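Local coordinates for protein proline dehydrogenase (Bradyrhizobium japonicum USDA 110, PDB 3HAZ) that probably oxidises proline to glutamate in two steps, with an FAD-dependent proline dehydrogenase and an NAD-dependent aldehyde dehydrogenase in one chain, at residues D307-I313 with K337-R341; D328-R332 with L386-I390; I97-E103 with R155-R159; F67-E73 with L145-L149. All coordinates share one frame; numbering follows the deposited sequence.

Contact 1 (D307-I313 with K337-R341); sequences DGFGLAI and KLMVR. With FAD (flavin-adenine dinucleotide), chain C.
Strands 309-313 and 338-341 run parallel, their short axes 4.7 Å apart at closest approach and 19° askew. Met339 N donates to Phe309 O at 3.1 Å. Arg341 N donates to Leu311 O, and Ile313 N returns a bond to Arg341 O at 2.8 Å. Gly310 CA lies 3.0 Å from Met339 O, in a CH···O contact. On one side of the sheet, Leu311 and Val340 lie side by side and point the same way. Ile313 CD1 crosses to Val340 CG1 at 3.6 Å. Leu338 CD2 sits at the edge of the Phe309 ring. Helices 287-298 and 320-333 pack against this apolar side. The pair is the strand part of a beta-alpha-beta unit, strand 309-314, helix 320-333, strand 338-343, in the parallel barrel of the proline dehydrogenase domain. On the other side are Ala312, Met339 and Arg341, with FAD beyond. Arg341 starts with CG anti to the backbone N (chi1 -177°) and bends at chi3. Its guanidinium then lies with one face against FAD C6, offset toward the rim, and FAD O4 is in plane at its edge. Arg341 NH1 is 3.1 Å from FAD N5. Ala312 CB packs on both, 3.7 Å from Arg341 NH1 and 3.6 Å from FAD O4. Asp280, Ser237, Gln418 and Tyr443 hold the nitrogens of Arg341. At the loop end, one water links Asp307 OD1 to Lys337 N.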
# COMPACT_ATOMS: atom_id res chain seq x y z
N ASP A 307 47.86 -22.75 41.55
CA ASP A 307 47.19 -21.58 41.00
C ASP A 307 46.58 -21.80 39.61
O ASP A 307 46.18 -20.85 38.93
CB ASP A 307 48.16 -20.39 40.93
CG ASP A 307 48.74 -20.01 42.30
OD1 ASP A 307 48.15 -20.38 43.33
OD2 ASP A 307 49.79 -19.33 42.32
N GLY A 308 46.48 -23.06 39.18
CA GLY A 308 46.06 -23.35 37.82
C GLY A 308 44.59 -23.69 37.61
O GLY A 308 44.12 -23.74 36.46
N PHE A 309 43.86 -23.93 38.69
CA PHE A 309 42.45 -24.30 38.58
C PHE A 309 41.61 -23.12 38.12
O PHE A 309 41.89 -21.98 38.48
CB PHE A 309 41.90 -24.84 39.90
CG PHE A 309 40.50 -25.37 39.81
CD1 PHE A 309 40.26 -26.70 39.49
CD2 PHE A 309 39.41 -24.53 40.03
CE1 PHE A 309 38.97 -27.19 39.40
CE2 PHE A 309 38.11 -25.02 39.93
CZ PHE A 309 37.89 -26.35 39.62
N GLY A 310 40.59 -23.41 37.33
CA GLY A 310 39.73 -22.36 36.81
C GLY A 310 38.55 -22.85 35.99
O GLY A 310 38.30 -24.06 35.87
N LEU A 311 37.83 -21.89 35.42
CA LEU A 311 36.62 -22.18 34.67
C LEU A 311 36.36 -21.09 33.65
O LEU A 311 36.91 -19.98 33.75
CB LEU A 311 35.42 -22.26 35.61
CG LEU A 311 34.76 -20.91 35.93
CD1 LEU A 311 33.39 -21.12 36.57
CD2 LEU A 311 35.65 -20.07 36.83
N ALA A 312 35.52 -21.41 32.67
CA ALA A 312 35.09 -20.42 31.68
C ALA A 312 33.77 -19.80 32.13
O ALA A 312 32.95 -20.47 32.77
CB ALA A 312 34.94 -21.07 30.31
N ILE A 313 33.59 -18.53 31.80
CA ILE A 313 32.35 -17.80 32.06
C ILE A 313 31.90 -17.12 30.77
O ILE A 313 32.67 -16.41 30.13
CB ILE A 313 32.55 -16.74 33.16
CG1 ILE A 313 33.06 -17.39 34.45
CG2 ILE A 313 31.25 -15.99 33.42
CD1 ILE A 313 33.55 -16.38 35.48
N LYS A 337 44.15 -18.89 44.29
CA LYS A 337 44.28 -18.12 43.06
C LYS A 337 43.64 -18.94 41.95
O LYS A 337 43.84 -20.16 41.88
CB LYS A 337 45.75 -17.88 42.72
CG LYS A 337 46.44 -16.84 43.58
CD LYS A 337 47.77 -16.44 42.93
CE LYS A 337 48.30 -15.15 43.50
NZ LYS A 337 49.41 -14.60 42.68
N LEU A 338 42.86 -18.28 41.10
CA LEU A 338 42.20 -18.97 40.00
C LEU A 338 42.53 -18.31 38.67
O LEU A 338 42.76 -17.11 38.60
CB LEU A 338 40.68 -18.96 40.20
CG LEU A 338 40.13 -19.54 41.50
CD1 LEU A 338 38.62 -19.31 41.60
CD2 LEU A 338 40.47 -21.01 41.62
N MET A 339 42.57 -19.12 37.63
CA MET A 339 42.67 -18.62 36.27
C MET A 339 41.28 -18.75 35.64
O MET A 339 40.70 -19.83 35.59
CB MET A 339 43.74 -19.39 35.49
CG MET A 339 45.15 -19.22 36.10
SD MET A 339 46.42 -20.33 35.44
CE MET A 339 46.83 -19.52 33.89
N VAL A 340 40.74 -17.62 35.20
CA VAL A 340 39.35 -17.54 34.79
C VAL A 340 39.23 -17.09 33.34
O VAL A 340 39.66 -15.99 32.99
CB VAL A 340 38.58 -16.58 35.69
CG1 VAL A 340 37.12 -16.51 35.27
CG2 VAL A 340 38.72 -17.00 37.15
N ARG A 341 38.65 -17.94 32.51
CA ARG A 341 38.49 -17.65 31.09
C ARG A 341 37.17 -16.95 30.80
O ARG A 341 36.10 -17.47 31.11
CB ARG A 341 38.56 -18.92 30.25
CG ARG A 341 38.47 -18.65 28.76
CD ARG A 341 38.06 -19.89 27.99
NE ARG A 341 39.05 -20.95 28.11
CZ ARG A 341 38.73 -22.24 28.16
NH1 ARG A 341 37.45 -22.61 28.10
NH2 ARG A 341 39.68 -23.15 28.27
PA FAD C . 32.65 -12.41 17.77
O1A FAD C . 32.35 -12.49 16.17
O2A FAD C . 33.03 -11.06 18.20
O5B FAD C . 31.29 -12.83 18.57
C5B FAD C . 30.68 -14.03 18.22
C4B FAD C . 29.62 -14.39 19.27
O4B FAD C . 28.72 -13.30 19.85
C3B FAD C . 29.04 -15.65 19.51
O3B FAD C . 29.89 -16.79 19.56
C2B FAD C . 28.02 -15.39 20.59
O2B FAD C . 28.37 -15.76 21.91
C1B FAD C . 27.61 -13.97 20.40
N9A FAD C . 26.47 -13.70 19.55
C8A FAD C . 26.33 -13.93 18.18
N7A FAD C . 25.10 -13.46 17.81
C5A FAD C . 24.47 -12.93 18.96
C6A FAD C . 23.13 -12.29 19.17
N6A FAD C . 22.20 -12.12 18.06
N1A FAD C . 22.78 -11.86 20.37
C2A FAD C . 23.67 -12.00 21.46
N3A FAD C . 24.96 -12.62 21.25
C4A FAD C . 25.32 -13.06 20.00
N1 FAD C . 32.21 -20.70 24.69
C2 FAD C . 31.43 -21.35 25.62
O2 FAD C . 30.06 -21.20 25.58
N3 FAD C . 32.04 -22.23 26.58
C4 FAD C . 33.39 -22.41 26.58
O4 FAD C . 33.99 -23.20 27.56
C4X FAD C . 34.21 -21.72 25.62
N5 FAD C . 35.70 -21.91 25.62
C5X FAD C . 36.49 -21.23 24.65
C6 FAD C . 37.94 -21.42 24.65
C7 FAD C . 38.73 -20.74 23.69
C7M FAD C . 40.24 -20.96 23.68
C8 FAD C . 38.09 -19.83 22.70
C8M FAD C . 38.92 -19.08 21.65
C9 FAD C . 36.70 -19.66 22.71
C9A FAD C . 35.87 -20.37 23.70
N10 FAD C . 34.42 -20.19 23.72
C10 FAD C . 33.62 -20.89 24.70
C1' FAD C . 33.73 -19.17 22.86
C2' FAD C . 33.21 -19.67 21.49
O2' FAD C . 33.80 -20.92 21.16
C3' FAD C . 33.47 -18.59 20.43
O3' FAD C . 34.84 -18.60 20.04
C4' FAD C . 33.10 -17.14 20.93
O4' FAD C . 31.87 -16.98 21.56
C5' FAD C . 33.33 -16.07 19.83
O5' FAD C . 33.55 -14.77 20.36
P FAD C . 34.52 -13.74 19.50
O1P FAD C . 34.75 -12.34 20.37
O2P FAD C . 35.79 -14.41 19.19
O3P FAD C . 33.80 -13.52 18.06
O HOH W 1 45.93 -21.25 44.83
O HOH W 2 43.93 -23.01 41.50

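Contact 2 (D328-R332 with L386-I390); sequences DALAR and LRPRI
Asp328 turns its CG away from the backbone N (chi1 -171°), which brings the carboxylate over to Leu386 and Ile390. Arg389 also starts extended (chi1 -179°) and bends only at chi3, so its CD reaches Ala331 CB at 3.8 Å. The carboxylate of Asp328 meets aliphatic carbons: OD2 is 3.7 Å from the methyl Leu386 CD2, and OD1 is 3.9 Å from the methylene Ile390 CG1. Ala331 CB also touches Ile390 CD1, at 4.1 Å. Arg389 and Arg332 cross at about a right angle, with their guanidinium planes 83° apart. The backbone of Arg332 lies over one face of the Arg389 guanidinium, at CA, and Arg332 CG is 4.0 Å from Arg389 NE. The contact sets helix 320-333 against the loop that leads from helix 369-384 into strand 390-395 of the barrel. The charged ends are paired, but not across the contact. Arg332 NH2 donates to Asp328 OD2 at 3.2 Å, one turn back on the same helix, meeting the oxygen from above the carboxylate plane. Arg389 NH1 pairs with Asp335 and also donates to Arg336 O. The two segments therefore meet by van der Waals packing, to which the arginines give mainly their aliphatic stems, and Arg389 also one guanidinium face.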
# COMPACT_ATOMS: atom_id res chain seq x y z
N ASP A 328 34.75 -15.19 42.48
CA ASP A 328 35.66 -14.44 43.34
C ASP A 328 35.48 -14.80 44.82
O ASP A 328 36.45 -15.00 45.54
CB ASP A 328 35.49 -12.93 43.16
CG ASP A 328 36.57 -12.13 43.88
OD1 ASP A 328 37.76 -12.41 43.65
OD2 ASP A 328 36.22 -11.24 44.68
N ALA A 329 34.23 -14.87 45.26
CA ALA A 329 33.93 -15.24 46.64
C ALA A 329 34.44 -16.64 46.94
O ALA A 329 34.94 -16.92 48.03
CB ALA A 329 32.44 -15.16 46.89
N LEU A 330 34.31 -17.52 45.96
CA LEU A 330 34.80 -18.88 46.06
C LEU A 330 36.31 -18.84 46.29
O LEU A 330 36.85 -19.52 47.16
CB LEU A 330 34.49 -19.62 44.76
CG LEU A 330 34.05 -21.08 44.78
CD1 LEU A 330 33.09 -21.35 45.93
CD2 LEU A 330 33.41 -21.43 43.45
N ALA A 331 36.99 -18.02 45.49
CA ALA A 331 38.44 -17.90 45.57
C ALA A 331 38.89 -17.37 46.94
O ALA A 331 39.82 -17.90 47.54
CB ALA A 331 38.97 -17.03 44.44
N ARG A 332 38.22 -16.33 47.42
CA ARG A 332 38.58 -15.74 48.71
C ARG A 332 38.28 -16.71 49.85
O ARG A 332 39.07 -16.84 50.78
CB ARG A 332 37.84 -14.42 48.95
CG ARG A 332 38.05 -13.37 47.87
CD ARG A 332 37.52 -12.00 48.30
NE ARG A 332 36.35 -12.12 49.17
CZ ARG A 332 35.09 -12.03 48.76
NH1 ARG A 332 34.10 -12.15 49.63
NH2 ARG A 332 34.82 -11.82 47.47
N LEU A 386 40.02 -7.72 39.62
CA LEU A 386 40.11 -8.83 40.57
C LEU A 386 41.51 -9.46 40.61
O LEU A 386 41.77 -10.38 41.38
CB LEU A 386 39.03 -9.89 40.28
CG LEU A 386 37.57 -9.44 40.50
CD1 LEU A 386 36.57 -10.53 40.11
CD2 LEU A 386 37.34 -8.99 41.93
N ARG A 387 42.40 -8.96 39.75
CA ARG A 387 43.82 -9.29 39.86
C ARG A 387 44.32 -8.79 41.22
O ARG A 387 43.83 -7.76 41.71
CB ARG A 387 44.61 -8.62 38.72
CG ARG A 387 44.22 -9.10 37.33
CD ARG A 387 44.98 -8.34 36.26
NE ARG A 387 44.57 -6.94 36.20
CZ ARG A 387 45.17 -6.01 35.46
NH1 ARG A 387 46.22 -6.32 34.72
NH2 ARG A 387 44.71 -4.76 35.46
N PRO A 388 45.29 -9.48 41.83
CA PRO A 388 46.05 -10.63 41.30
C PRO A 388 45.48 -11.99 41.67
O PRO A 388 45.98 -13.00 41.16
CB PRO A 388 47.42 -10.48 42.00
CG PRO A 388 47.28 -9.32 42.98
CD PRO A 388 45.83 -9.04 43.12
N ARG A 389 44.48 -12.05 42.55
CA ARG A 389 43.92 -13.34 42.94
C ARG A 389 43.35 -14.06 41.72
O ARG A 389 43.58 -15.26 41.54
CB ARG A 389 42.84 -13.16 44.01
CG ARG A 389 42.25 -14.48 44.48
CD ARG A 389 41.29 -14.30 45.65
NE ARG A 389 41.93 -13.69 46.80
CZ ARG A 389 42.68 -14.33 47.69
NH1 ARG A 389 42.91 -15.64 47.56
NH2 ARG A 389 43.22 -13.68 48.71
N ILE A 390 42.61 -13.32 40.90
CA ILE A 390 42.07 -13.86 39.66
C ILE A 390 43.00 -13.51 38.50
O ILE A 390 43.35 -12.34 38.31
CB ILE A 390 40.65 -13.31 39.37
CG1 ILE A 390 39.70 -13.59 40.53
CG2 ILE A 390 40.11 -13.87 38.06
CD1 ILE A 390 39.51 -15.08 40.83

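Contact 3 (I97-E103 with R155-R159); sequences IEDKLGE and RTATR
Arg155 extends from helix 151-168 into the end of helix 90-100 and meets three acceptors there. Arg155 NH2 donates to Glu103 OE2 at 2.8 Å, a salt bridge in the guanidinium plane that uses the anti lone pair of the oxygen. NH2 and NE both make weak bonds to Leu101 O, and Arg155 NE makes another weak one to Ile97 O, at 2.9 Å with an N-H···O angle of 120°. Glu98 O lies over one face of the group, offset toward the rim. Arg159 forms a second salt bridge, straighter than the first. Arg159 NH2 reaches Glu98 OE1 at 2.8 Å and 167°, again at the anti lone pair, with the two planes nearly coplanar. Ile97 CG2 packs on one face of this guanidinium, 3.4 Å from Arg159 NH2. Leu101 CD2 and Thr158 OG1 meet tip to tip at 3.6 Å. The Thr158 hydroxyl is hydrogen-bonded to Val154 O on its own helix.

Waters and neighbours position this first shell. One water joins Glu98 OE1 to Arg159 NE, and another joins Glu98 OE2 to Arg155 NH1. Asp94 holds Arg159 NH1 in a further salt bridge. Arg155 keeps a straight stem from CG to NE (chi3 -175°), which carries its guanidinium to the carbonyls. A leucine in place of Arg155 would probably leave Glu103 without its charge partner and the carbonyls of Ile97 and Leu101 without these donors. In the N-terminal helical region, the contact joins helices 90-100 and 151-168, while helix 71-85 packs on Ile97, Leu101 and Thr158 through Leu84, Leu80 and Leu77.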
# COMPACT_ATOMS: atom_id res chain seq x y z
N ILE A 97 41.01 -39.08 -4.90
CA ILE A 97 40.57 -37.71 -5.13
C ILE A 97 40.39 -37.39 -6.62
O ILE A 97 39.37 -36.82 -7.01
CB ILE A 97 41.51 -36.71 -4.46
CG1 ILE A 97 41.38 -36.82 -2.94
CG2 ILE A 97 41.20 -35.30 -4.92
CD1 ILE A 97 42.42 -36.02 -2.17
N GLU A 98 41.37 -37.76 -7.44
CA GLU A 98 41.32 -37.48 -8.87
C GLU A 98 40.39 -38.43 -9.64
O GLU A 98 39.68 -38.00 -10.54
CB GLU A 98 42.72 -37.53 -9.49
CG GLU A 98 43.66 -36.42 -9.04
CD GLU A 98 43.03 -35.04 -9.17
OE1 GLU A 98 43.21 -34.21 -8.25
OE2 GLU A 98 42.34 -34.79 -10.19
N ASP A 99 40.41 -39.71 -9.29
CA ASP A 99 39.75 -40.73 -10.10
C ASP A 99 38.31 -41.03 -9.69
O ASP A 99 37.47 -41.30 -10.54
CB ASP A 99 40.56 -42.03 -10.11
CG ASP A 99 41.90 -41.87 -10.81
OD1 ASP A 99 42.11 -40.85 -11.50
OD2 ASP A 99 42.74 -42.79 -10.67
N LYS A 100 38.04 -41.01 -8.39
CA LYS A 100 36.76 -41.49 -7.86
C LYS A 100 35.87 -40.37 -7.35
O LYS A 100 34.70 -40.28 -7.71
CB LYS A 100 37.01 -42.50 -6.73
CG LYS A 100 37.82 -43.72 -7.14
CD LYS A 100 37.05 -44.59 -8.12
CE LYS A 100 37.86 -45.80 -8.55
NZ LYS A 100 37.14 -46.61 -9.59
N LEU A 101 36.44 -39.54 -6.48
CA LEU A 101 35.70 -38.42 -5.90
C LEU A 101 35.13 -37.52 -6.98
O LEU A 101 35.83 -37.14 -7.92
CB LEU A 101 36.61 -37.62 -4.96
CG LEU A 101 35.96 -36.42 -4.29
CD1 LEU A 101 34.72 -36.85 -3.51
CD2 LEU A 101 36.95 -35.70 -3.38
N GLY A 102 33.85 -37.19 -6.87
CA GLY A 102 33.23 -36.29 -7.82
C GLY A 102 32.82 -36.96 -9.11
O GLY A 102 32.08 -36.38 -9.91
N GLU A 103 33.30 -38.18 -9.33
CA GLU A 103 32.93 -38.93 -10.52
C GLU A 103 31.61 -39.67 -10.34
O GLU A 103 30.88 -39.90 -11.30
CB GLU A 103 34.03 -39.92 -10.90
CG GLU A 103 35.21 -39.25 -11.58
CD GLU A 103 34.77 -38.33 -12.69
OE1 GLU A 103 33.95 -38.76 -13.53
OE2 GLU A 103 35.23 -37.17 -12.74
N ARG A 155 37.15 -31.29 -5.63
CA ARG A 155 38.45 -31.88 -5.31
C ARG A 155 39.35 -30.83 -4.68
O ARG A 155 39.98 -31.08 -3.65
CB ARG A 155 39.11 -32.47 -6.57
CG ARG A 155 38.28 -33.59 -7.19
CD ARG A 155 38.94 -34.20 -8.43
NE ARG A 155 38.05 -35.19 -9.04
CZ ARG A 155 37.48 -35.06 -10.23
NH1 ARG A 155 37.73 -34.00 -10.98
NH2 ARG A 155 36.66 -36.01 -10.68
N THR A 156 39.39 -29.65 -5.28
CA THR A 156 40.18 -28.54 -4.74
C THR A 156 39.72 -28.16 -3.33
O THR A 156 40.53 -27.98 -2.43
CB THR A 156 40.11 -27.32 -5.66
OG1 THR A 156 40.60 -27.68 -6.96
CG2 THR A 156 40.95 -26.18 -5.10
N ALA A 157 38.41 -28.05 -3.15
CA ALA A 157 37.86 -27.76 -1.82
C ALA A 157 38.20 -28.86 -0.81
O ALA A 157 38.48 -28.58 0.36
CB ALA A 157 36.35 -27.55 -1.90
N THR A 158 38.16 -30.12 -1.25
CA THR A 158 38.49 -31.24 -0.38
C THR A 158 39.96 -31.22 0.04
O THR A 158 40.29 -31.52 1.19
CB THR A 158 38.18 -32.60 -1.05
OG1 THR A 158 36.77 -32.69 -1.33
CG2 THR A 158 38.59 -33.74 -0.14
N ARG A 159 40.85 -30.87 -0.90
CA ARG A 159 42.27 -30.75 -0.60
C ARG A 159 42.54 -29.66 0.43
O ARG A 159 43.38 -29.82 1.31
CB ARG A 159 43.09 -30.49 -1.87
CG ARG A 159 43.13 -31.67 -2.82
CD ARG A 159 44.19 -31.50 -3.90
NE ARG A 159 44.08 -32.52 -4.93
CZ ARG A 159 44.61 -33.74 -4.83
NH1 ARG A 159 45.30 -34.07 -3.74
NH2 ARG A 159 44.45 -34.61 -5.82
O HOH W 3 40.15 -32.51 -11.02
O HOH W 4 42.62 -31.69 -7.17
O HOH W 5 36.33 -34.10 -13.38

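Contact 4 (F67-E73 with L145-L149); sequences FALSTKE and LVKRL
The guanidinium of Arg148 and the carboxylate of Glu73 meet edge to edge, their planes 24° apart. Arg148 NH2 donates to Glu73 OE2 at 2.6 Å and 172°, in the guanidinium plane and at the syn lone pair. Arg148 NH1 donates to Glu73 OE1 at 3.0 Å, tilted from both planes. Phe67 O also lies at the guanidinium edge. Leu149 CD1 approaches the Phe67 ring obliquely, and Tyr476 of a second subunit meets that ring with its own. The carboxylate also touches a methyl: Leu145 CD1 is 3.2 Å from Glu73 OE2. Leu69 CD2 packs on Leu145 CD1 at 3.8 Å. Glu73 OE1 has a second donor, Ser70 N at 3.0 Å, which comes from the opposite face of the carboxylate plane to Arg148 NH1. An alanine in place of Glu73 is likely to leave the Arg148 charge without this partner and Ser70 N without its acceptor. Glu73 N in turn donates to Ser70 OG at 3.1 Å. These reciprocal bonds form a capping box at the start of helix 71-85. It directly follows a Schellman motif, with Ala68 at positive phi as its C-prime residue, that ends helix 60-66.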
# COMPACT_ATOMS: atom_id res chain seq x y z
N PHE A 67 34.41 -21.28 -1.49
CA PHE A 67 33.56 -22.14 -2.30
C PHE A 67 32.07 -21.93 -2.05
O PHE A 67 31.23 -22.68 -2.55
CB PHE A 67 33.96 -23.61 -2.13
CG PHE A 67 35.33 -23.91 -2.64
CD1 PHE A 67 35.54 -24.23 -3.97
CD2 PHE A 67 36.43 -23.81 -1.79
CE1 PHE A 67 36.81 -24.48 -4.44
CE2 PHE A 67 37.70 -24.06 -2.26
CZ PHE A 67 37.89 -24.40 -3.59
N ALA A 68 31.75 -20.88 -1.29
CA ALA A 68 30.37 -20.58 -0.95
C ALA A 68 29.65 -21.83 -0.41
O ALA A 68 28.58 -22.21 -0.89
CB ALA A 68 29.63 -20.00 -2.15
N LEU A 69 30.25 -22.45 0.60
CA LEU A 69 29.71 -23.67 1.19
C LEU A 69 28.74 -23.41 2.34
O LEU A 69 28.99 -22.55 3.19
CB LEU A 69 30.85 -24.54 1.74
CG LEU A 69 32.03 -24.91 0.83
CD1 LEU A 69 33.11 -25.62 1.64
CD2 LEU A 69 31.58 -25.76 -0.35
N SER A 70 27.66 -24.17 2.39
CA SER A 70 26.84 -24.23 3.59
C SER A 70 27.64 -24.90 4.72
O SER A 70 28.68 -25.51 4.48
CB SER A 70 25.58 -25.04 3.32
OG SER A 70 25.89 -26.41 3.11
N THR A 71 27.15 -24.78 5.96
CA THR A 71 27.78 -25.46 7.07
C THR A 71 27.76 -26.98 6.86
O THR A 71 28.72 -27.67 7.22
CB THR A 71 27.10 -25.11 8.41
OG1 THR A 71 25.71 -25.44 8.35
CG2 THR A 71 27.24 -23.63 8.71
N LYS A 72 26.68 -27.49 6.28
CA LYS A 72 26.58 -28.92 6.02
C LYS A 72 27.64 -29.38 5.02
O LYS A 72 28.22 -30.45 5.15
CB LYS A 72 25.19 -29.31 5.50
CG LYS A 72 25.02 -30.82 5.33
CD LYS A 72 24.06 -31.17 4.20
CE LYS A 72 22.66 -30.70 4.51
NZ LYS A 72 22.06 -31.47 5.62
N GLU A 73 27.87 -28.56 4.00
CA GLU A 73 28.85 -28.89 2.97
C GLU A 73 30.27 -28.81 3.51
O GLU A 73 31.11 -29.66 3.19
CB GLU A 73 28.67 -27.97 1.76
CG GLU A 73 27.42 -28.30 0.97
CD GLU A 73 27.08 -27.25 -0.07
OE1 GLU A 73 27.53 -26.09 0.07
OE2 GLU A 73 26.36 -27.59 -1.03
N LEU A 145 26.97 -30.75 -4.32
CA LEU A 145 28.12 -29.86 -4.41
C LEU A 145 28.76 -29.95 -5.79
O LEU A 145 29.16 -28.93 -6.37
CB LEU A 145 29.13 -30.23 -3.33
CG LEU A 145 30.03 -29.14 -2.76
CD1 LEU A 145 29.23 -27.87 -2.48
CD2 LEU A 145 30.70 -29.66 -1.50
N VAL A 146 28.85 -31.16 -6.32
CA VAL A 146 29.46 -31.39 -7.62
C VAL A 146 28.64 -30.74 -8.73
O VAL A 146 29.18 -30.11 -9.63
CB VAL A 146 29.64 -32.91 -7.91
CG1 VAL A 146 29.87 -33.15 -9.40
CG2 VAL A 146 30.80 -33.47 -7.09
N LYS A 147 27.32 -30.90 -8.66
CA LYS A 147 26.43 -30.29 -9.62
C LYS A 147 26.58 -28.76 -9.61
O LYS A 147 26.56 -28.12 -10.66
CB LYS A 147 24.98 -30.71 -9.34
CG LYS A 147 23.94 -30.10 -10.27
CD LYS A 147 22.58 -30.78 -10.09
CE LYS A 147 21.48 -30.13 -10.92
NZ LYS A 147 20.91 -28.91 -10.27
N ARG A 148 26.78 -28.19 -8.43
CA ARG A 148 26.84 -26.74 -8.30
C ARG A 148 28.19 -26.14 -8.68
O ARG A 148 28.26 -25.15 -9.40
CB ARG A 148 26.46 -26.30 -6.88
CG ARG A 148 26.11 -24.83 -6.79
CD ARG A 148 25.62 -24.44 -5.41
NE ARG A 148 26.72 -24.24 -4.47
CZ ARG A 148 26.95 -25.01 -3.41
NH1 ARG A 148 27.98 -24.76 -2.61
NH2 ARG A 148 26.14 -26.03 -3.16
N LEU A 149 29.27 -26.75 -8.18
CA LEU A 149 30.62 -26.22 -8.37
C LEU A 149 31.38 -26.90 -9.51
O LEU A 149 32.26 -26.30 -10.12
CB LEU A 149 31.43 -26.34 -7.08
CG LEU A 149 30.97 -25.58 -5.83
CD1 LEU A 149 31.80 -26.00 -4.63
CD2 LEU A 149 31.06 -24.08 -6.04

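Overall arrangement
From the N terminus, contact 4 opens first, at 67-73, and contact 3 opens at 97-103. Contact 4 closes at 145-149, and contact 3 at 155-159. The two therefore cross, and they touch where Phe67 packs on Thr156 and Ala157 and where Gly102 meets Val146. Together they tie helices 71-85, 90-100, 140-149 and 151-168 of the N-terminal helical region. Contacts 1 and 2 follow in the proline dehydrogenase barrel and also cross. Contact 1 closes over helix 320-333, and contact 2 ties that helix to the entry of the next strand, 390-395. A probable backbone hydrogen bond from Leu338 N to Arg389 O joins them. The centres of contacts 1 and 3 are about 45 Å apart.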